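Dally-like, isoform A (PDB 6XTZ) acts as a cell-surface glypican proteoglycan that binds Wnt and Hedgehog proteins, its core accommodating the palmitoleoyl lipid of Wnt to enable signalling at a distance. Local coordinates at residues 5-10 with 45-49. The protein carries 5 engineered substitutions. Sequence-based numbering, arbitrary orientation.
Sequences QFSPNC and VGTCC. With NAG (2-acetamido-2-deoxy-beta-D-glucopyranose), chain B.
A disulfide joins Cys10 and Cys48, SG to SG 2.0 Å, its torsion of -86° near the relaxed right angle. Both sulfurs stand anti to their carbonyl carbons, which brings them together between the segments. Pro8 lies against this bridge, CG 3.8 Å from Cys48 SG; its CG and CD both lie 3.8 Å from Gly46 O. With an alanine here, these CG and CD contacts are lost and the backbone before the cystine would probably turn more freely. At the other end, Ser7 OG donates to Val45 O (3.2 Å) in the carbonyl plane, on a lone pair, at a C=O...O angle of 135°. The Val45 methyls lie along one side of the 5-6 backbone, CG1 3.6 Å from Gln5 C and CG2 3.4 Å from Phe6 O. Asn9 turns away, its ND2 carrying the N-linked glycan. The contact, its centre about 50 Å from the centre of the chain near one end of the elongated glypican core, joins the loop before helix 14-19 to that before helix 51-110; Cys49 pairs with Cys239 at the end of helix 236-239. Covalent bonding fixes one end, whereas one hydrogen bond and Val45 methyls packed on backbone hold the other.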
ATOM      1  N   GLN A   5      32.192  15.270  37.887  1.00115.00           N
ATOM      2  CA  GLN A   5      32.096  16.647  37.419  1.00114.67           C
ATOM      3  C   GLN A   5      31.834  17.593  38.586  1.00115.15           C
ATOM      4  O   GLN A   5      32.622  17.658  39.530  1.00116.76           O
ATOM      5  CB  GLN A   5      30.998  16.778  36.362  1.00114.97           C
ATOM      6  CG  GLN A   5      31.205  15.876  35.153  1.00116.62           C
ATOM      7  CD  GLN A   5      30.141  16.063  34.087  1.00116.03           C
ATOM      8  OE1 GLN A   5      28.962  15.793  34.315  1.00117.31           O
ATOM      9  NE2 GLN A   5      30.557  16.530  32.914  1.00113.32           N
ATOM     10  N   PHE A   6      30.726  18.327  38.521  1.00110.27           N
ATOM     11  CA  PHE A   6      30.346  19.243  39.585  1.00101.81           C
ATOM     12  C   PHE A   6      28.838  19.178  39.788  1.00 92.14           C
ATOM     13  O   PHE A   6      28.098  18.670  38.942  1.00 90.50           O
ATOM     14  CB  PHE A   6      30.801  20.678  39.282  1.00104.44           C
ATOM     15  CG  PHE A   6      32.296  20.845  39.262  1.00109.96           C
ATOM     16  CD1 PHE A   6      33.000  21.050  40.437  1.00110.41           C
ATOM     17  CD2 PHE A   6      32.998  20.791  38.068  1.00112.32           C
ATOM     18  CE1 PHE A   6      34.375  21.200  40.424  1.00110.98           C
ATOM     19  CE2 PHE A   6      34.375  20.942  38.048  1.00113.67           C
ATOM     20  CZ  PHE A   6      35.063  21.147  39.228  1.00112.05           C
ATOM     21  N   SER A   7      28.395  19.697  40.930  1.00 86.43           N
ATOM     22  CA  SER A   7      27.003  19.550  41.327  1.00 79.29           C
ATOM     23  C   SER A   7      26.081  20.298  40.364  1.00 72.82           C
ATOM     24  O   SER A   7      26.388  21.420  39.953  1.00 71.04           O
ATOM     25  CB  SER A   7      26.792  20.063  42.750  1.00 74.96           C
ATOM     26  OG  SER A   7      27.424  19.217  43.692  1.00 76.04           O
ATOM     27  N   PRO A   8      24.951  19.703  39.993  1.00 70.92           N
ATOM     28  CA  PRO A   8      24.031  20.369  39.066  1.00 69.18           C
ATOM     29  C   PRO A   8      23.271  21.502  39.737  1.00 68.43           C
ATOM     30  O   PRO A   8      23.132  21.566  40.961  1.00 71.10           O
ATOM     31  CB  PRO A   8      23.084  19.243  38.643  1.00 67.13           C
ATOM     32  CG  PRO A   8      23.095  18.300  39.803  1.00 68.09           C
ATOM     33  CD  PRO A   8      24.490  18.355  40.367  1.00 69.06           C
ATOM     34  N   ASN A   9      22.762  22.405  38.901  1.00 64.90           N
ATOM     35  CA  ASN A   9      21.993  23.564  39.353  1.00 65.48           C
ATOM     36  C   ASN A   9      20.512  23.231  39.206  1.00 65.16           C
ATOM     37  O   ASN A   9      19.935  23.374  38.124  1.00 63.17           O
ATOM     38  CB  ASN A   9      22.371  24.810  38.560  1.00 67.83           C
ATOM     39  CG  ASN A   9      21.754  26.071  39.127  1.00 78.28           C
ATOM     40  OD1 ASN A   9      21.192  26.064  40.222  1.00 76.86           O
ATOM     41  ND2 ASN A   9      21.858  27.165  38.384  1.00 94.51           N
ATOM     42  N   CYS A  10      19.895  22.786  40.303  1.00 64.03           N
ATOM     43  CA  CYS A  10      18.492  22.399  40.265  1.00 61.29           C
ATOM     44  C   CYS A  10      17.561  23.597  40.169  1.00 62.31           C
ATOM     45  O   CYS A  10      16.399  23.434  39.782  1.00 64.59           O
ATOM     46  CB  CYS A  10      18.147  21.567  41.500  1.00 55.83           C
ATOM     47  SG  CYS A  10      19.268  20.178  41.758  1.00 56.49           S
ATOM     48  N   VAL A  45      28.335  13.634  42.261  1.00 66.86           N
ATOM     49  CA  VAL A  45      28.001  15.035  42.491  1.00 69.67           C
ATOM     50  C   VAL A  45      26.516  15.229  42.771  1.00 69.17           C
ATOM     51  O   VAL A  45      26.115  16.299  43.242  1.00 68.85           O
ATOM     52  CB  VAL A  45      28.441  15.895  41.292  1.00 71.62           C
ATOM     53  CG1 VAL A  45      29.935  15.750  41.056  1.00 76.32           C
ATOM     54  CG2 VAL A  45      27.658  15.514  40.046  1.00 63.97           C
ATOM     55  N   GLY A  46      25.690  14.230  42.494  1.00 66.95           N
ATOM     56  CA  GLY A  46      24.272  14.288  42.787  1.00 61.63           C
ATOM     57  C   GLY A  46      23.439  14.484  41.530  1.00 55.95           C
ATOM     58  O   GLY A  46      23.950  14.610  40.416  1.00 54.15           O
ATOM     59  N   THR A  47      22.126  14.509  41.744  1.00 54.76           N
ATOM     60  CA  THR A  47      21.158  14.685  40.672  1.00 57.20           C
ATOM     61  C   THR A  47      19.987  15.510  41.183  1.00 57.02           C
ATOM     62  O   THR A  47      19.689  15.515  42.380  1.00 51.94           O
ATOM     63  CB  THR A  47      20.651  13.338  40.141  1.00 60.60           C
ATOM     64  OG1 THR A  47      19.566  13.560  39.230  1.00 64.15           O
ATOM     65  CG2 THR A  47      20.172  12.458  41.287  1.00 59.24           C
ATOM     66  N   CYS A  48      19.326  16.209  40.264  1.00 55.08           N
ATOM     67  CA  CYS A  48      18.167  17.025  40.602  1.00 54.00           C
ATOM     68  C   CYS A  48      16.855  16.261  40.491  1.00 55.25           C
ATOM     69  O   CYS A  48      15.790  16.858  40.676  1.00 60.72           O
ATOM     70  CB  CYS A  48      18.108  18.267  39.707  1.00 52.18           C
ATOM     71  SG  CYS A  48      19.501  19.392  39.896  1.00 59.88           S
ATOM     72  N   CYS A  49      16.904  14.965  40.203  1.00 48.50           N
ATOM     73  CA  CYS A  49      15.712  14.153  40.018  1.00 47.67           C
ATOM     74  C   CYS A  49      15.664  13.048  41.061  1.00 54.57           C
ATOM     75  O   CYS A  49      16.699  12.493  41.444  1.00 59.17           O
ATOM     76  CB  CYS A  49      15.677  13.540  38.615  1.00 50.80           C
ATOM     77  SG  CYS A  49      15.418  14.745  37.306  1.00 55.08           S
TER
HETATM   78  C1  NAG B 701      21.311  28.421  38.832  1.00 61.19           C
HETATM   79  C2  NAG B 701      22.257  29.578  38.514  1.00 68.40           C
HETATM   80  C3  NAG B 701      21.670  30.891  39.021  1.00 75.76           C
HETATM   81  C4  NAG B 701      20.264  31.091  38.473  1.00 75.36           C
HETATM   82  C5  NAG B 701      19.397  29.874  38.785  1.00 72.06           C
HETATM   83  C6  NAG B 701      18.021  29.952  38.164  1.00 78.01           C
HETATM   84  C7  NAG B 701      24.692  29.319  38.357  1.00 71.39           C
HETATM   85  C8  NAG B 701      25.964  29.072  39.111  1.00 67.17           C
HETATM   86  N2  NAG B 701      23.573  29.350  39.087  1.00 69.30           N
HETATM   87  O3  NAG B 701      22.506  31.971  38.622  1.00 79.87           O
HETATM   88  O4  NAG B 701      19.675  32.250  39.052  1.00 78.38           O
HETATM   89  O5  NAG B 701      20.018  28.686  38.269  1.00 67.29           O
HETATM   90  O6  NAG B 701      18.044  30.668  36.937  1.00 85.65           O
HETATM   91  O7  NAG B 701      24.679  29.484  37.140  1.00 72.38           O